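Glycosyl hydrolase, family 38 (Enterococcus faecalis, PDB 5KBP) probably hydrolyses alpha-mannosidic bonds, releasing mannose from carbohydrates, as a family 38 alpha-mannosidase. Local coordinates at residues 136-150 and 177-190. Residues are numbered along the deposited sequence; the frame is centred on the assembly and turned at random.
Sequences TPQMMQLANLPAAAF and WEGPDQTKIFGLLF
P137 and T136 lie over one face of the W177 indole: P137 CG stands 4.0 Å from the centroid of the W177 five-membered ring, 13° off its normal, and T136 CB is equally close to the six-membered ring, both CH-pi contacts. With W177 CG anti to the backbone N, the indole turns that face to both residues at the helix start; its NE1 hydrogen-bonds to the carbonyl oxygen of G283. I185 sits between helix 136-141 and strand 147-150: CD1 meets A148 CB at 3.7 Å, while CG2 approaches P137 CB at 3.9 Å and touches Q141 NE2. At the hairpin turn the Q138 amide stacks on the D181 carboxylate, planes 23° apart; its hydrogen bonds go instead to Q135, F890 and I892. F150 takes chi1 59°, between its backbone N and carbonyl carbon, bringing CE2 to 3.7 Å from L189 CD1 and its ring edge to G187 CA. On the opposite sheet face, A149 CB packs against F190 CZ at 3.7 Å. Five backbone hydrogen bonds run along parallel strands 147-150 and 184-189 and flanking P146 and F190. Parallel neighbours 124-126 and 147-150, joined through helix 136-141, form a beta-alpha-beta unit, extended by 184-189, in the mixed sheet of the family's N-terminal domain.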
loop_
_atom_site.group_PDB
_atom_site.type_symbol
_atom_site.label_atom_id
_atom_site.label_comp_id
_atom_site.label_asym_id
_atom_site.label_seq_id
_atom_site.Cartn_x
_atom_site.Cartn_y
_atom_site.Cartn_z
ATOM N N THR A 136 -4.420 32.475 1.724
ATOM C CA THR A 136 -5.454 31.878 2.571
ATOM C C THR A 136 -6.725 32.716 2.645
ATOM O O THR A 136 -7.818 32.142 2.502
ATOM C CB THR A 136 -4.892 31.607 3.972
ATOM O OG1 THR A 136 -3.693 30.830 3.872
ATOM C CG2 THR A 136 -5.908 30.849 4.809
ATOM N N PRO A 137 -6.677 34.039 2.864
ATOM C CA PRO A 137 -7.943 34.792 2.951
ATOM C C PRO A 137 -8.802 34.692 1.703
ATOM O O PRO A 137 -10.018 34.496 1.810
ATOM C CB PRO A 137 -7.475 36.233 3.203
ATOM C CG PRO A 137 -6.136 36.090 3.820
ATOM C CD PRO A 137 -5.518 34.906 3.150
ATOM N N GLN A 138 -8.204 34.818 0.516
ATOM C CA GLN A 138 -8.992 34.717 -0.708
ATOM C C GLN A 138 -9.536 33.307 -0.901
ATOM O O GLN A 138 -10.681 33.133 -1.334
ATOM C CB GLN A 138 -8.158 35.138 -1.918
ATOM C CG GLN A 138 -8.954 35.172 -3.213
ATOM C CD GLN A 138 -8.103 35.490 -4.424
ATOM O OE1 GLN A 138 -8.620 35.846 -5.481
ATOM N NE2 GLN A 138 -6.790 35.356 -4.278
ATOM N N MET A 139 -8.736 32.288 -0.577
ATOM C CA MET A 139 -9.195 30.913 -0.746
ATOM C C MET A 139 -10.284 30.564 0.262
ATOM O O MET A 139 -11.210 29.811 -0.056
ATOM C CB MET A 139 -8.017 29.947 -0.631
ATOM C CG MET A 139 -6.972 30.118 -1.726
ATOM S SD MET A 139 -5.688 28.857 -1.689
ATOM C CE MET A 139 -6.659 27.376 -1.954
ATOM N N MET A 140 -10.189 31.095 1.485
ATOM C CA MET A 140 -11.270 30.917 2.452
ATOM C C MET A 140 -12.544 31.594 1.965
ATOM O O MET A 140 -13.632 31.006 2.004
ATOM C CB MET A 140 -10.863 31.471 3.820
ATOM C CG MET A 140 -9.721 30.737 4.502
ATOM S SD MET A 140 -9.971 28.958 4.588
ATOM C CE MET A 140 -8.550 28.389 3.658
ATOM N N GLN A 141 -12.423 32.838 1.494
ATOM C CA GLN A 141 -13.592 33.576 1.028
ATOM C C GLN A 141 -14.203 32.920 -0.203
ATOM O O GLN A 141 -15.431 32.891 -0.355
ATOM C CB GLN A 141 -13.209 35.025 0.731
ATOM C CG GLN A 141 -14.226 36.044 1.208
ATOM C CD GLN A 141 -14.361 36.068 2.719
ATOM O OE1 GLN A 141 -15.179 35.350 3.294
ATOM N NE2 GLN A 141 -13.556 36.899 3.371
ATOM N N LEU A 142 -13.365 32.384 -1.092
ATOM C CA LEU A 142 -13.853 31.677 -2.270
ATOM C C LEU A 142 -14.435 30.312 -1.943
ATOM O O LEU A 142 -14.857 29.606 -2.863
ATOM C CB LEU A 142 -12.732 31.522 -3.301
ATOM C CG LEU A 142 -12.330 32.767 -4.098
ATOM C CD1 LEU A 142 -11.220 32.438 -5.083
ATOM C CD2 LEU A 142 -13.533 33.353 -4.818
ATOM N N ALA A 143 -14.462 29.915 -0.671
ATOM C CA ALA A 143 -15.113 28.678 -0.258
ATOM C C ALA A 143 -16.182 28.927 0.801
ATOM O O ALA A 143 -16.561 27.997 1.521
ATOM C CB ALA A 143 -14.084 27.671 0.252
ATOM N N ASN A 144 -16.671 30.165 0.903
ATOM C CA ASN A 144 -17.703 30.542 1.871
ATOM C C ASN A 144 -17.218 30.342 3.307
ATOM O O ASN A 144 -17.985 29.970 4.199
ATOM C CB ASN A 144 -19.008 29.782 1.619
ATOM C CG ASN A 144 -19.518 29.959 0.201
ATOM O OD1 ASN A 144 -19.295 30.996 -0.423
ATOM N ND2 ASN A 144 -20.202 28.944 -0.316
ATOM N N LEU A 145 -15.931 30.598 3.534
ATOM C CA LEU A 145 -15.353 30.518 4.870
ATOM C C LEU A 145 -14.866 31.898 5.290
ATOM O O LEU A 145 -13.873 32.396 4.733
ATOM C CB LEU A 145 -14.204 29.508 4.904
ATOM C CG LEU A 145 -14.578 28.056 4.596
ATOM C CD1 LEU A 145 -13.371 27.152 4.745
ATOM C CD2 LEU A 145 -15.704 27.591 5.502
ATOM N N PRO A 146 -15.521 32.553 6.245
ATOM C CA PRO A 146 -15.142 33.920 6.629
ATOM C C PRO A 146 -14.088 34.015 7.722
ATOM O O PRO A 146 -13.673 35.133 8.050
ATOM C CB PRO A 146 -16.476 34.496 7.120
ATOM C CG PRO A 146 -17.157 33.323 7.740
ATOM C CD PRO A 146 -16.752 32.112 6.927
ATOM N N ALA A 147 -13.644 32.896 8.290
ATOM C CA ALA A 147 -12.677 32.931 9.377
ATOM C C ALA A 147 -11.770 31.712 9.292
ATOM O O ALA A 147 -12.121 30.690 8.698
ATOM C CB ALA A 147 -13.371 32.994 10.743
ATOM N N ALA A 148 -10.592 31.834 9.902
ATOM C CA ALA A 148 -9.598 30.769 9.887
ATOM C C ALA A 148 -8.864 30.737 11.219
ATOM O O ALA A 148 -8.335 31.760 11.664
ATOM C CB ALA A 148 -8.598 30.957 8.740
ATOM N N ALA A 149 -8.836 29.564 11.848
ATOM C CA ALA A 149 -8.116 29.355 13.097
ATOM C C ALA A 149 -6.789 28.667 12.807
ATOM O O ALA A 149 -6.752 27.650 12.106
ATOM C CB ALA A 149 -8.944 28.519 14.074
ATOM N N PHE A 150 -5.704 29.221 13.347
ATOM C CA PHE A 150 -4.365 28.715 13.086
ATOM C C PHE A 150 -3.535 28.796 14.360
ATOM O O PHE A 150 -3.933 29.421 15.348
ATOM C CB PHE A 150 -3.686 29.488 11.947
ATOM C CG PHE A 150 -3.555 30.961 12.207
ATOM C CD1 PHE A 150 -4.605 31.823 11.934
ATOM C CD2 PHE A 150 -2.380 31.487 12.718
ATOM C CE1 PHE A 150 -4.489 33.179 12.171
ATOM C CE2 PHE A 150 -2.256 32.843 12.958
ATOM C CZ PHE A 150 -3.312 33.691 12.683
ATOM N N TRP A 177 -6.749 39.054 8.846
ATOM C CA TRP A 177 -5.790 38.435 7.938
ATOM C C TRP A 177 -6.130 38.878 6.521
ATOM O O TRP A 177 -7.160 38.476 5.970
ATOM C CB TRP A 177 -5.811 36.914 8.067
ATOM C CG TRP A 177 -4.614 36.254 7.463
ATOM C CD1 TRP A 177 -3.564 36.868 6.844
ATOM C CD2 TRP A 177 -4.338 34.850 7.423
ATOM N NE1 TRP A 177 -2.653 35.932 6.418
ATOM C CE2 TRP A 177 -3.105 34.685 6.762
ATOM C CE3 TRP A 177 -5.015 33.715 7.881
ATOM C CZ2 TRP A 177 -2.536 33.433 6.547
ATOM C CZ3 TRP A 177 -4.447 32.473 7.667
ATOM C CH2 TRP A 177 -3.221 32.342 7.008
ATOM N N GLU A 178 -5.267 39.701 5.938
ATOM C CA GLU A 178 -5.463 40.238 4.599
ATOM C C GLU A 178 -4.479 39.582 3.641
ATOM O O GLU A 178 -3.272 39.560 3.902
ATOM C CB GLU A 178 -5.284 41.758 4.595
ATOM C CG GLU A 178 -5.468 42.407 3.236
ATOM C CD GLU A 178 -5.409 43.921 3.305
ATOM O OE1 GLU A 178 -5.637 44.478 4.400
ATOM O OE2 GLU A 178 -5.131 44.553 2.265
ATOM N N GLY A 179 -4.997 39.045 2.536
ATOM C CA GLY A 179 -4.160 38.419 1.542
ATOM C C GLY A 179 -3.581 39.422 0.570
ATOM O O GLY A 179 -3.812 40.636 0.655
ATOM N N PRO A 180 -2.802 38.911 -0.389
ATOM C CA PRO A 180 -2.204 39.802 -1.395
ATOM C C PRO A 180 -3.223 40.465 -2.303
ATOM O O PRO A 180 -2.925 41.528 -2.864
ATOM C CB PRO A 180 -1.274 38.869 -2.183
ATOM C CG PRO A 180 -1.861 37.509 -1.995
ATOM C CD PRO A 180 -2.437 37.501 -0.607
ATOM N N ASP A 181 -4.408 39.884 -2.469
ATOM C CA ASP A 181 -5.475 40.495 -3.250
ATOM C C ASP A 181 -6.360 41.410 -2.414
ATOM O O ASP A 181 -7.457 41.764 -2.859
ATOM C CB ASP A 181 -6.333 39.415 -3.910
ATOM C CG ASP A 181 -7.168 38.647 -2.908
ATOM O OD1 ASP A 181 -6.651 38.334 -1.815
ATOM O OD2 ASP A 181 -8.347 38.369 -3.208
ATOM N N GLN A 182 -5.912 41.783 -1.215
ATOM C CA GLN A 182 -6.624 42.629 -0.260
ATOM C C GLN A 182 -7.883 41.975 0.296
ATOM O O GLN A 182 -8.659 42.640 0.995
ATOM C CB GLN A 182 -6.973 43.999 -0.856
ATOM C CG GLN A 182 -5.758 44.799 -1.305
ATOM C CD GLN A 182 -6.080 46.256 -1.566
ATOM O OE1 GLN A 182 -5.686 46.817 -2.589
ATOM N NE2 GLN A 182 -6.793 46.880 -0.636
ATOM N N THR A 183 -8.114 40.695 0.010
ATOM C CA THR A 183 -9.188 39.970 0.674
ATOM C C THR A 183 -8.841 39.783 2.145
ATOM O O THR A 183 -7.712 39.427 2.492
ATOM C CB THR A 183 -9.421 38.613 0.005
ATOM O OG1 THR A 183 -9.755 38.808 -1.375
ATOM C CG2 THR A 183 -10.559 37.867 0.690
ATOM N N LYS A 184 -9.819 40.029 3.011
ATOM C CA LYS A 184 -9.596 40.084 4.449
ATOM C C LYS A 184 -10.563 39.149 5.160
ATOM O O LYS A 184 -11.775 39.206 4.924
ATOM C CB LYS A 184 -9.751 41.525 4.950
ATOM C CG LYS A 184 -10.159 41.676 6.403
ATOM C CD LYS A 184 -10.100 43.141 6.808
ATOM C CE LYS A 184 -11.156 43.488 7.844
ATOM N NZ LYS A 184 -12.537 43.353 7.303
ATOM N N ILE A 185 -10.023 38.286 6.020
ATOM C CA ILE A 185 -10.813 37.364 6.824
ATOM C C ILE A 185 -10.489 37.604 8.296
ATOM O O ILE A 185 -9.541 38.309 8.643
ATOM C CB ILE A 185 -10.564 35.891 6.447
ATOM C CG1 ILE A 185 -9.112 35.507 6.738
ATOM C CG2 ILE A 185 -10.896 35.652 4.986
ATOM C CD1 ILE A 185 -8.833 34.022 6.618
ATOM N N PHE A 186 -11.296 37.000 9.164
ATOM C CA PHE A 186 -11.070 37.063 10.602
ATOM C C PHE A 186 -10.128 35.940 11.018
ATOM O O PHE A 186 -10.367 34.772 10.697
ATOM C CB PHE A 186 -12.390 36.962 11.366
ATOM C CG PHE A 186 -12.219 36.890 12.856
ATOM C CD1 PHE A 186 -11.834 38.009 13.574
ATOM C CD2 PHE A 186 -12.441 35.706 13.537
ATOM C CE1 PHE A 186 -11.672 37.948 14.944
ATOM C CE2 PHE A 186 -12.282 35.639 14.909
ATOM C CZ PHE A 186 -11.897 36.762 15.612
ATOM N N GLY A 187 -9.063 36.296 11.731
ATOM C CA GLY A 187 -8.056 35.343 12.163
ATOM C C GLY A 187 -8.184 35.055 13.650
ATOM O O GLY A 187 -8.213 35.974 14.470
ATOM N N LEU A 188 -8.262 33.766 13.979
ATOM C CA LEU A 188 -8.333 33.296 15.359
ATOM C C LEU A 188 -7.052 32.530 15.662
ATOM O O LEU A 188 -6.843 31.428 15.144
ATOM C CB LEU A 188 -9.567 32.422 15.579
ATOM C CG LEU A 188 -9.809 31.905 17.001
ATOM C CD1 LEU A 188 -9.932 33.066 17.977
ATOM C CD2 LEU A 188 -11.047 31.021 17.053
ATOM N N LEU A 189 -6.196 33.111 16.496
ATOM C CA LEU A 189 -4.900 32.531 16.818
ATOM C C LEU A 189 -4.987 31.743 18.117
ATOM O O LEU A 189 -5.516 32.240 19.117
ATOM C CB LEU A 189 -3.833 33.620 16.939
ATOM C CG LEU A 189 -2.490 33.178 17.525
ATOM C CD1 LEU A 189 -1.774 32.218 16.585
ATOM C CD2 LEU A 189 -1.618 34.382 17.844
ATOM N N PHE A 190 -4.466 30.515 18.098
ATOM C CA PHE A 190 -4.286 29.736 19.322
ATOM C C PHE A 190 -3.034 30.265 20.015
ATOM O O PHE A 190 -1.949 29.680 19.956
ATOM C CB PHE A 190 -4.182 28.246 19.014
ATOM C CG PHE A 190 -5.385 27.685 18.305
ATOM C CD1 PHE A 190 -6.625 27.677 18.918
ATOM C CD2 PHE A 190 -5.271 27.152 17.031
ATOM C CE1 PHE A 190 -7.732 27.162 18.271
ATOM C CE2 PHE A 190 -6.373 26.634 16.379
ATOM C CZ PHE A 190 -7.606 26.638 17.000
#